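GTN Reductase (Agrobacterium tumefaciens, PDB 5N6G) is an FMN-dependent ene-reductase of the Old Yellow Enzyme family that probably reduces activated carbon-carbon double bonds with electrons from NADH or NADPH. Local coordinates at residues A[24-29]-A[39-44]; A[43-48]-A[329-334]; A[82-87]-A[170-175]. All coordinates share one frame; numbering follows the deposited sequence.

Contact 1: A[24-29]-A[39-44]; sequences LTRNRS and ATYYEQ. With FMN (flavin mononucleotide), chain B; 8OZ (2-Phenylacrylic acid), chain C.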
loop_
_atom_site.group_PDB
_atom_site.type_symbol
_atom_site.label_atom_id
_atom_site.label_comp_id
_atom_site.label_asym_id
_atom_site.label_seq_id
_atom_site.Cartn_x
_atom_site.Cartn_y
_atom_site.Cartn_z
ATOM N N LEU A 24 5.503 -4.476 0.658
ATOM C CA LEU A 24 6.753 -4.595 -0.079
ATOM C C LEU A 24 6.577 -5.487 -1.307
ATOM O O LEU A 24 6.592 -6.717 -1.187
ATOM C CB LEU A 24 7.838 -5.158 0.824
ATOM C CG LEU A 24 8.196 -4.318 2.049
ATOM C CD1 LEU A 24 8.804 -5.215 3.119
ATOM C CD2 LEU A 24 9.136 -3.210 1.626
ATOM N N THR A 25 6.488 -4.869 -2.479
ATOM C CA THR A 25 6.526 -5.585 -3.760
ATOM C C THR A 25 7.847 -6.321 -3.933
ATOM O O THR A 25 8.932 -5.729 -3.843
ATOM C CB THR A 25 6.322 -4.574 -4.897
ATOM O OG1 THR A 25 4.994 -4.050 -4.808
ATOM C CG2 THR A 25 6.493 -5.210 -6.274
ATOM N N ARG A 26 7.763 -7.634 -4.175
ATOM C CA ARG A 26 8.955 -8.447 -4.356
ATOM C C ARG A 26 9.004 -9.186 -5.685
ATOM O O ARG A 26 10.035 -9.774 -5.991
ATOM C CB ARG A 26 9.094 -9.478 -3.211
ATOM C CG ARG A 26 8.871 -8.912 -1.782
ATOM C CD ARG A 26 9.863 -7.826 -1.394
ATOM N NE ARG A 26 11.240 -8.279 -1.576
ATOM C CZ ARG A 26 11.934 -8.980 -0.683
ATOM N NH1 ARG A 26 11.403 -9.287 0.495
ATOM N NH2 ARG A 26 13.157 -9.364 -0.962
ATOM N N ASN A 27 7.928 -9.156 -6.478
ATOM C CA ASN A 27 7.871 -9.764 -7.820
ATOM C C ASN A 27 8.298 -11.231 -7.840
ATOM O O ASN A 27 9.090 -11.672 -8.692
ATOM C CB ASN A 27 8.724 -8.971 -8.804
ATOM C CG ASN A 27 8.458 -7.500 -8.735
ATOM O OD1 ASN A 27 9.168 -6.775 -8.041
ATOM N ND2 ASN A 27 7.437 -7.040 -9.451
ATOM N N ARG A 28 7.733 -12.000 -6.921
ATOM C CA ARG A 28 8.062 -13.408 -6.801
ATOM C C ARG A 28 6.820 -14.285 -6.895
ATOM O O ARG A 28 6.775 -15.371 -6.315
ATOM C CB ARG A 28 8.818 -13.643 -5.503
ATOM C CG ARG A 28 10.292 -13.254 -5.660
ATOM C CD ARG A 28 10.912 -13.192 -4.327
ATOM N NE ARG A 28 12.371 -13.137 -4.249
ATOM C CZ ARG A 28 13.081 -12.013 -4.171
ATOM N NH1 ARG A 28 12.495 -10.842 -4.256
ATOM N NH2 ARG A 28 14.381 -12.065 -3.960
ATOM N N SER A 29 5.810 -13.839 -7.651
ATOM C CA SER A 29 4.567 -14.591 -7.832
ATOM C C SER A 29 4.203 -14.698 -9.314
ATOM O O SER A 29 3.258 -14.055 -9.782
ATOM C CB SER A 29 3.436 -13.940 -7.034
ATOM O OG SER A 29 3.801 -13.819 -5.666
ATOM N N ALA A 39 4.485 -18.116 0.831
ATOM C CA ALA A 39 3.921 -18.453 2.132
ATOM C C ALA A 39 5.003 -18.523 3.193
ATOM O O ALA A 39 4.818 -18.025 4.308
ATOM C CB ALA A 39 3.148 -19.767 2.066
ATOM N N THR A 40 6.146 -19.112 2.866
ATOM C CA THR A 40 7.237 -19.151 3.832
ATOM C C THR A 40 7.645 -17.739 4.230
ATOM O O THR A 40 7.844 -17.441 5.410
ATOM C CB THR A 40 8.413 -19.909 3.226
ATOM O OG1 THR A 40 7.972 -21.241 2.958
ATOM C CG2 THR A 40 9.638 -19.934 4.158
ATOM N N TYR A 41 7.790 -16.865 3.239
ATOM C CA TYR A 41 8.232 -15.494 3.474
ATOM C C TYR A 41 7.333 -14.777 4.466
ATOM O O TYR A 41 7.821 -14.135 5.409
ATOM C CB TYR A 41 8.253 -14.757 2.142
ATOM C CG TYR A 41 8.355 -13.249 2.150
ATOM C CD1 TYR A 41 9.541 -12.607 2.462
ATOM C CD2 TYR A 41 7.278 -12.466 1.750
ATOM C CE1 TYR A 41 9.632 -11.219 2.409
ATOM C CE2 TYR A 41 7.368 -11.088 1.686
ATOM C CZ TYR A 41 8.561 -10.482 2.013
ATOM O OH TYR A 41 8.661 -9.123 1.922
ATOM N N TYR A 42 6.012 -14.842 4.261
ATOM C CA TYR A 42 5.121 -14.137 5.176
ATOM C C TYR A 42 5.069 -14.820 6.542
ATOM O O TYR A 42 5.013 -14.141 7.578
ATOM C CB TYR A 42 3.718 -14.009 4.585
ATOM C CG TYR A 42 3.617 -12.925 3.547
ATOM C CD1 TYR A 42 3.697 -11.587 3.907
ATOM C CD2 TYR A 42 3.453 -13.225 2.200
ATOM C CE1 TYR A 42 3.602 -10.571 2.946
ATOM C CE2 TYR A 42 3.352 -12.225 1.250
ATOM C CZ TYR A 42 3.441 -10.899 1.626
ATOM O OH TYR A 42 3.326 -9.888 0.677
ATOM N N GLU A 43 5.104 -16.152 6.569
ATOM C CA GLU A 43 5.048 -16.861 7.842
ATOM C C GLU A 43 6.267 -16.540 8.703
ATOM O O GLU A 43 6.158 -16.495 9.936
ATOM C CB GLU A 43 4.929 -18.373 7.597
ATOM C CG GLU A 43 3.561 -18.762 6.981
ATOM C CD GLU A 43 3.540 -20.155 6.346
ATOM O OE1 GLU A 43 4.578 -20.859 6.357
ATOM O OE2 GLU A 43 2.467 -20.551 5.833
ATOM N N GLN A 44 7.427 -16.304 8.073
ATOM C CA GLN A 44 8.653 -15.957 8.796
ATOM C C GLN A 44 8.520 -14.652 9.564
ATOM O O GLN A 44 9.280 -14.424 10.534
ATOM C CB GLN A 44 9.809 -15.823 7.804
ATOM C CG GLN A 44 10.376 -17.141 7.324
ATOM C CD GLN A 44 11.534 -16.955 6.359
ATOM O OE1 GLN A 44 11.801 -15.849 5.893
ATOM N NE2 GLN A 44 12.225 -18.037 6.065
HETATM N N1 FMN B . 4.949 0.715 -0.819
HETATM C C2 FMN B . 3.647 0.342 -1.050
HETATM O O2 FMN B . 2.684 1.046 -0.672
HETATM N N3 FMN B . 3.388 -0.851 -1.687
HETATM C C4 FMN B . 4.335 -1.731 -2.177
HETATM O O4 FMN B . 3.997 -2.796 -2.691
HETATM C C4A FMN B . 5.703 -1.316 -1.958
HETATM N N5 FMN B . 6.663 -2.110 -2.361
HETATM C C5A FMN B . 7.959 -1.782 -2.004
HETATM C C6 FMN B . 8.978 -2.672 -2.324
HETATM C C7 FMN B . 10.278 -2.451 -1.891
HETATM C C7M FMN B . 11.343 -3.463 -2.236
HETATM C C8 FMN B . 10.578 -1.314 -1.132
HETATM C C8M FMN B . 11.962 -1.077 -0.593
HETATM C C9 FMN B . 9.567 -0.406 -0.827
HETATM C C9A FMN B . 8.259 -0.640 -1.252
HETATM N N10 FMN B . 7.194 0.201 -0.864
HETATM C C10 FMN B . 5.909 -0.093 -1.225
HETATM C "C1'" FMN B . 7.474 1.286 0.088
HETATM C "C2'" FMN B . 7.589 0.748 1.508
HETATM O "O2'" FMN B . 6.331 0.229 1.955
HETATM C "C3'" FMN B . 8.073 1.795 2.511
HETATM O "O3'" FMN B . 7.213 2.931 2.467
HETATM C "C4'" FMN B . 9.506 2.264 2.263
HETATM O "O4'" FMN B . 10.384 1.140 2.162
HETATM C "C5'" FMN B . 9.986 3.235 3.325
HETATM O "O5'" FMN B . 10.012 2.595 4.617
HETATM P P FMN B . 11.360 2.080 5.361
HETATM O O1P FMN B . 12.197 3.321 5.586
HETATM O O2P FMN B . 12.030 1.138 4.373
HETATM O O3P FMN B . 10.874 1.426 6.602
HETATM C C4 8OZ C . 8.696 -0.727 -5.518
HETATM C C5 8OZ C . 8.689 -1.407 -6.714
HETATM C C6 8OZ C . 7.500 -1.601 -7.381
HETATM C C7 8OZ C . 6.314 -1.132 -6.845
HETATM C C8 8OZ C . 4.918 1.301 -4.373
HETATM C C 8OZ C . 3.973 -0.870 -5.018
HETATM O O 8OZ C . 3.947 1.604 -3.723
HETATM C C1 8OZ C . 5.020 -0.058 -4.998
HETATM C C2 8OZ C . 6.308 -0.461 -5.630
HETATM C C3 8OZ C . 7.517 -0.249 -4.975
HETATM O O1 8OZ C . 5.909 2.132 -4.585
HETATM O O HOH W 1 6.266 -8.168 1.079
#
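Tyr41 meets the loop 24-29 chiefly at its hydroxyl, with Arg26 NH1 lying close to the neighbouring ring carbons as well. Tyr41 OH accepts a hydrogen bond from Arg26 NH1 at 3.1 Å, with an N-H...O angle of 151°. The oxygen lies in the guanidinium plane, at its edge, while the guanidinium and phenol planes are far from parallel. Bends at chi2 (-61°) and chi3 (-54°) of Arg26 bring the guanidinium round to the phenol end. Arg26 CG lies 3.7 Å from Tyr41 OH. The other guanidinium nitrogens are held from elsewhere: NE by Phe355 O and NH2 by Gly362 O. A water adds a second link. It donates to Leu24 O, lies 2.7 Å from Tyr41 OH in the plane of that ring, and reaches Tyr42 OH weakly. Leu24 CD1 packs 4.1 Å from Tyr41 OH, while its CD2 touches the flavin at FMN C8 (3.6 Å). Thr25 N donates to FMN N5 at 2.8 Å, and Thr25 OG1 donates to FMN O4 at 2.7 Å. Thr25 also borders the bound 2-phenylacrylic acid. Helix 36-43 thus backs the loop that follows the first barrel strand, part of the flavin site of an Old Yellow Enzyme TIM barrel.

Contact 2: A[43-48]-A[329-334]; sequences EQRATA and KAFIAN. With FMN (flavin mononucleotide), chain B.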
loop_
_atom_site.group_PDB
_atom_site.type_symbol
_atom_site.label_atom_id
_atom_site.label_comp_id
_atom_site.label_asym_id
_atom_site.label_seq_id
_atom_site.Cartn_x
_atom_site.Cartn_y
_atom_site.Cartn_z
ATOM N N GLU A 43 5.104 -16.152 6.569
ATOM C CA GLU A 43 5.048 -16.861 7.842
ATOM C C GLU A 43 6.267 -16.540 8.703
ATOM O O GLU A 43 6.158 -16.495 9.936
ATOM C CB GLU A 43 4.929 -18.373 7.597
ATOM C CG GLU A 43 3.561 -18.762 6.981
ATOM C CD GLU A 43 3.540 -20.155 6.346
ATOM O OE1 GLU A 43 4.578 -20.859 6.357
ATOM O OE2 GLU A 43 2.467 -20.551 5.833
ATOM N N GLN A 44 7.427 -16.304 8.073
ATOM C CA GLN A 44 8.653 -15.957 8.796
ATOM C C GLN A 44 8.520 -14.652 9.564
ATOM O O GLN A 44 9.280 -14.424 10.534
ATOM C CB GLN A 44 9.809 -15.823 7.804
ATOM C CG GLN A 44 10.376 -17.141 7.324
ATOM C CD GLN A 44 11.534 -16.955 6.359
ATOM O OE1 GLN A 44 11.801 -15.849 5.893
ATOM N NE2 GLN A 44 12.225 -18.037 6.065
ATOM N N ARG A 45 7.601 -13.786 9.122
ATOM C CA ARG A 45 7.422 -12.434 9.635
ATOM C C ARG A 45 6.124 -12.250 10.427
ATOM O O ARG A 45 5.764 -11.120 10.768
ATOM C CB ARG A 45 7.503 -11.459 8.466
ATOM C CG ARG A 45 8.908 -11.437 7.883
ATOM C CD ARG A 45 8.997 -10.958 6.419
ATOM N NE ARG A 45 10.414 -10.923 6.076
ATOM C CZ ARG A 45 11.153 -11.983 5.799
ATOM N NH1 ARG A 45 10.597 -13.196 5.770
ATOM N NH2 ARG A 45 12.456 -11.832 5.569
ATOM N N ALA A 46 5.466 -13.336 10.802
ATOM C CA ALA A 46 4.143 -13.279 11.400
ATOM C C ALA A 46 4.143 -12.813 12.848
ATOM O O ALA A 46 3.052 -12.697 13.425
ATOM C CB ALA A 46 3.479 -14.655 11.314
ATOM N N THR A 47 5.309 -12.579 13.460
ATOM C CA THR A 47 5.317 -11.926 14.766
ATOM C C THR A 47 5.082 -10.421 14.675
ATOM O O THR A 47 4.849 -9.788 15.718
ATOM C CB THR A 47 6.622 -12.204 15.533
ATOM O OG1 THR A 47 7.759 -11.813 14.755
ATOM C CG2 THR A 47 6.720 -13.663 15.890
ATOM N N ALA A 48 5.080 -9.848 13.472
ATOM C CA ALA A 48 4.640 -8.468 13.301
ATOM C C ALA A 48 3.252 -8.301 13.895
ATOM O O ALA A 48 2.417 -9.200 13.795
ATOM C CB ALA A 48 4.626 -8.098 11.818
ATOM N N LYS A 329 12.206 -1.770 4.685
ATOM C CA LYS A 329 13.462 -2.456 4.405
ATOM C C LYS A 329 13.941 -3.280 5.593
ATOM O O LYS A 329 14.529 -4.346 5.407
ATOM C CB LYS A 329 14.524 -1.444 3.985
ATOM C CG LYS A 329 14.229 -0.831 2.609
ATOM C CD LYS A 329 15.361 0.049 2.130
ATOM C CE LYS A 329 15.467 1.311 2.956
ATOM N NZ LYS A 329 14.225 2.132 2.949
ATOM N N ALA A 330 13.667 -2.844 6.820
ATOM C CA ALA A 330 14.107 -3.635 7.961
ATOM C C ALA A 330 13.377 -4.974 8.031
ATOM O O ALA A 330 13.959 -5.967 8.497
ATOM C CB ALA A 330 13.913 -2.859 9.264
ATOM N N PHE A 331 12.117 -5.030 7.581
ATOM C CA PHE A 331 11.411 -6.311 7.545
ATOM C C PHE A 331 11.861 -7.202 6.389
ATOM O O PHE A 331 11.806 -8.433 6.508
ATOM C CB PHE A 331 9.893 -6.089 7.494
ATOM C CG PHE A 331 9.221 -6.308 8.817
ATOM C CD1 PHE A 331 9.281 -7.552 9.423
ATOM C CD2 PHE A 331 8.547 -5.285 9.457
ATOM C CE1 PHE A 331 8.682 -7.781 10.636
ATOM C CE2 PHE A 331 7.938 -5.506 10.675
ATOM C CZ PHE A 331 8.011 -6.756 11.268
ATOM N N ILE A 332 12.336 -6.630 5.276
ATOM C CA ILE A 332 12.967 -7.464 4.253
ATOM C C ILE A 332 14.051 -8.316 4.879
ATOM O O ILE A 332 14.127 -9.527 4.657
ATOM C CB ILE A 332 13.541 -6.599 3.117
ATOM C CG1 ILE A 332 12.406 -5.970 2.325
ATOM C CG2 ILE A 332 14.462 -7.431 2.211
ATOM C CD1 ILE A 332 12.879 -4.997 1.243
ATOM N N ALA A 333 14.895 -7.700 5.694
ATOM C CA ALA A 333 16.137 -8.325 6.120
ATOM C C ALA A 333 16.049 -9.006 7.475
ATOM O O ALA A 333 16.984 -9.713 7.845
ATOM C CB ALA A 333 17.263 -7.280 6.151
ATOM N N ASN A 334 14.967 -8.798 8.228
ATOM C CA ASN A 334 14.865 -9.264 9.613
ATOM C C ASN A 334 13.500 -9.900 9.798
ATOM O O ASN A 334 12.526 -9.219 10.160
ATOM C CB ASN A 334 15.067 -8.116 10.594
ATOM C CG ASN A 334 16.445 -7.550 10.504
ATOM O OD1 ASN A 334 17.373 -8.078 11.104
ATOM N ND2 ASN A 334 16.600 -6.476 9.722
HETATM N N1 FMN B . 4.949 0.715 -0.819
HETATM C C2 FMN B . 3.647 0.342 -1.050
HETATM O O2 FMN B . 2.684 1.046 -0.672
HETATM N N3 FMN B . 3.388 -0.851 -1.687
HETATM C C4 FMN B . 4.335 -1.731 -2.177
HETATM O O4 FMN B . 3.997 -2.796 -2.691
HETATM C C4A FMN B . 5.703 -1.316 -1.958
HETATM N N5 FMN B . 6.663 -2.110 -2.361
HETATM C C5A FMN B . 7.959 -1.782 -2.004
HETATM C C6 FMN B . 8.978 -2.672 -2.324
HETATM C C7 FMN B . 10.278 -2.451 -1.891
HETATM C C7M FMN B . 11.343 -3.463 -2.236
HETATM C C8 FMN B . 10.578 -1.314 -1.132
HETATM C C8M FMN B . 11.962 -1.077 -0.593
HETATM C C9 FMN B . 9.567 -0.406 -0.827
HETATM C C9A FMN B . 8.259 -0.640 -1.252
HETATM N N10 FMN B . 7.194 0.201 -0.864
HETATM C C10 FMN B . 5.909 -0.093 -1.225
HETATM C "C1'" FMN B . 7.474 1.286 0.088
HETATM C "C2'" FMN B . 7.589 0.748 1.508
HETATM O "O2'" FMN B . 6.331 0.229 1.955
HETATM C "C3'" FMN B . 8.073 1.795 2.511
HETATM O "O3'" FMN B . 7.213 2.931 2.467
HETATM C "C4'" FMN B . 9.506 2.264 2.263
HETATM O "O4'" FMN B . 10.384 1.140 2.162
HETATM C "C5'" FMN B . 9.986 3.235 3.325
HETATM O "O5'" FMN B . 10.012 2.595 4.617
HETATM P P FMN B . 11.360 2.080 5.361
HETATM O O1P FMN B . 12.197 3.321 5.586
HETATM O O2P FMN B . 12.030 1.138 4.373
HETATM O O3P FMN B . 10.874 1.426 6.602
#
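Arg45 starts with CG beside its own backbone N (chi1 -67°) and then runs extended from CG to NE, with chi3 at 176°. This carries the guanidinium to the last turn of helix 329-333, where it meets two carbonyls in a row. NE donates to Phe331 O at 2.9 Å, nearly straight at 164°, and that oxygen lies in the guanidinium plane. NH2 donates to Ile332 O at 3.0 Å, but from above the carbonyl plane. NH1 turns back to its own side, to Gln44 OE1 at 2.9 Å and to Tyr41 O. Four oxygens thus ring one buried guanidinium. In the TIM barrel, the loop 43-48 leads from the first barrel helix into the second strand, and helix 329-333 follows the eighth strand. The phosphate of FMN sits at the start of this helix: Lys329 N donates to FMN O2P at 2.9 Å, and Lys329 NZ reaches the same oxygen at 2.8 Å. The Phe331 ring and the Arg45 chain run past each other in opposite directions, and the ring packs obliquely. Phe331 CD1 lies 4.2 Å from Arg45 CG, and Phe331 CZ lies 3.7 Å from Ala48 CB. Met21 and Ile19 of the first strand also touch this ring.

Contact 3: A[82-87]-A[170-175]; sequences KITDGV and AGFDGV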
loop_
_atom_site.group_PDB
_atom_site.type_symbol
_atom_site.label_atom_id
_atom_site.label_comp_id
_atom_site.label_asym_id
_atom_site.label_seq_id
_atom_site.Cartn_x
_atom_site.Cartn_y
_atom_site.Cartn_z
ATOM N N LYS A 82 -3.500 -19.957 1.770
ATOM C CA LYS A 82 -2.405 -20.652 2.445
ATOM C C LYS A 82 -1.577 -19.680 3.278
ATOM O O LYS A 82 -1.145 -20.014 4.390
ATOM C CB LYS A 82 -1.532 -21.366 1.415
ATOM C CG LYS A 82 -0.454 -22.241 2.023
ATOM C CD LYS A 82 0.502 -22.766 0.954
ATOM C CE LYS A 82 1.328 -23.933 1.473
ATOM N NZ LYS A 82 0.872 -25.238 0.896
ATOM N N ILE A 83 -1.358 -18.469 2.752
ATOM C CA ILE A 83 -0.566 -17.454 3.441
ATOM C C ILE A 83 -1.287 -16.953 4.692
ATOM O O ILE A 83 -0.692 -16.874 5.774
ATOM C CB ILE A 83 -0.238 -16.305 2.476
ATOM C CG1 ILE A 83 0.769 -16.803 1.436
ATOM C CG2 ILE A 83 0.285 -15.087 3.243
ATOM C CD1 ILE A 83 0.992 -15.877 0.313
ATOM N N THR A 84 -2.567 -16.574 4.567
ATOM C CA THR A 84 -3.267 -16.038 5.731
ATOM C C THR A 84 -3.454 -17.113 6.795
ATOM O O THR A 84 -3.310 -16.840 7.992
ATOM C CB THR A 84 -4.615 -15.418 5.342
ATOM O OG1 THR A 84 -5.519 -16.433 4.892
ATOM C CG2 THR A 84 -4.453 -14.372 4.260
ATOM N N ASP A 85 -3.745 -18.352 6.389
ATOM C CA ASP A 85 -3.809 -19.431 7.372
ATOM C C ASP A 85 -2.479 -19.573 8.117
ATOM O O ASP A 85 -2.456 -19.754 9.342
ATOM C CB ASP A 85 -4.165 -20.743 6.691
ATOM C CG ASP A 85 -5.635 -20.843 6.301
ATOM O OD1 ASP A 85 -6.450 -19.978 6.704
ATOM O OD2 ASP A 85 -5.965 -21.827 5.586
ATOM N N GLY A 86 -1.357 -19.523 7.389
ATOM C CA GLY A 86 -0.065 -19.699 8.037
ATOM C C GLY A 86 0.255 -18.563 8.990
ATOM O O GLY A 86 0.751 -18.786 10.102
ATOM N N VAL A 87 -0.021 -17.330 8.567
ATOM C CA VAL A 87 0.209 -16.180 9.433
ATOM C C VAL A 87 -0.667 -16.289 10.669
ATOM O O VAL A 87 -0.217 -16.045 11.802
ATOM C CB VAL A 87 -0.049 -14.883 8.652
ATOM C CG1 VAL A 87 -0.120 -13.672 9.604
ATOM C CG2 VAL A 87 0.993 -14.692 7.548
ATOM N N ALA A 170 -10.118 -15.004 0.960
ATOM C CA ALA A 170 -8.774 -15.529 1.144
ATOM C C ALA A 170 -8.315 -15.493 2.595
ATOM O O ALA A 170 -7.174 -15.881 2.862
ATOM C CB ALA A 170 -7.776 -14.759 0.301
ATOM N N GLY A 171 -9.157 -15.046 3.522
ATOM C CA GLY A 171 -8.837 -15.111 4.931
ATOM C C GLY A 171 -8.120 -13.907 5.497
ATOM O O GLY A 171 -7.646 -13.974 6.632
ATOM N N PHE A 172 -8.007 -12.815 4.752
ATOM C CA PHE A 172 -7.383 -11.619 5.289
ATOM C C PHE A 172 -8.241 -11.035 6.401
ATOM O O PHE A 172 -9.468 -11.163 6.402
ATOM C CB PHE A 172 -7.174 -10.580 4.195
ATOM C CG PHE A 172 -6.057 -10.920 3.245
ATOM C CD1 PHE A 172 -4.732 -10.667 3.598
ATOM C CD2 PHE A 172 -6.322 -11.477 2.016
ATOM C CE1 PHE A 172 -3.698 -10.967 2.743
ATOM C CE2 PHE A 172 -5.291 -11.776 1.146
ATOM C CZ PHE A 172 -3.972 -11.543 1.518
ATOM N N ASP A 173 -7.575 -10.380 7.348
ATOM C CA ASP A 173 -8.257 -9.654 8.412
ATOM C C ASP A 173 -8.880 -8.349 7.937
ATOM O O ASP A 173 -9.732 -7.800 8.632
ATOM C CB ASP A 173 -7.269 -9.398 9.534
ATOM C CG ASP A 173 -6.795 -10.688 10.160
ATOM O OD1 ASP A 173 -7.626 -11.338 10.843
ATOM O OD2 ASP A 173 -5.627 -11.077 9.926
ATOM N N GLY A 174 -8.519 -7.894 6.746
ATOM C CA GLY A 174 -8.957 -6.618 6.225
ATOM C C GLY A 174 -8.119 -6.266 5.012
ATOM O O GLY A 174 -7.358 -7.093 4.500
ATOM N N VAL A 175 -8.268 -5.028 4.565
ATOM C CA VAL A 175 -7.520 -4.520 3.425
ATOM C C VAL A 175 -6.954 -3.149 3.747
ATOM O O VAL A 175 -7.522 -2.373 4.526
ATOM C CB VAL A 175 -8.357 -4.417 2.132
ATOM C CG1 VAL A 175 -8.971 -5.773 1.782
ATOM C CG2 VAL A 175 -9.427 -3.346 2.214
#
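Thr84 of helix 74-89 faces the turn 170-173, which leads from helix 150-169 into strand 174-178 of the TIM barrel. The contact therefore joins the outer layer of helices to the entry of the fourth barrel strand. Thr84 CB points at the turn and lies 3.6 Å from both Ala170 O and Gly171 O. From there the side chain splits into a polar and an apolar branch. OG1 sits between the backbone N and the carbonyl carbon (chi1 67°), and it donates a hydrogen bond to Ala170 O at 2.7 Å. The bond falls in the carbonyl plane, on a lone pair, with a C=O...O angle of 143°. OG1 also has a weak hydrogen bond to Lys81 O within its own helix. Thr84 OG1 lies 3.6 Å from Gly171 CA. That glycine closes helix 150-169 with a Schellman motif, and its phi is positive. Gly171 has no side chain, and the helix and turn run close here: the CA atoms of Thr84 and Gly171 are 5.7 Å apart. CG2, the other branch, sits over one face of the Phe172 ring, near its centre. The two side chains cross at about a right angle. Trp80, one turn earlier on helix 74-89, meets the same ring edge-to-face. Ile94 and Ala96 of strand 94-99 and Ala167 of helix 150-169 also touch it, which places the ring in the layer between helices and barrel. The methyl makes a CH-pi contact: Thr84 CG2 stands 3.7 Å from the centroid of the Phe172 ring, only 9° off the ring normal.

In the fold
All three contacts are buried, and all lie on the same TIM barrel. Contacts 1 and 2 both touch FMN and share Glu43 and Gln44, so one run of chain from helix 36-43 onward serves both. They meet where Ile332 packs on Leu24 and Arg26. Each relies on an arginine, with a phenol hydroxyl as acceptor in contact 1 and main-chain carbonyls in contact 2. Contact 3 lies away from the flavin, between outer helices and a strand entry, and has no charged group in its bonding. There a threonine hydroxyl bonds to a main-chain carbonyl and its methyl lies over a ring. Its helix 74-89 still reaches contact 1, since Ile83 packs against Ala39 and Tyr42.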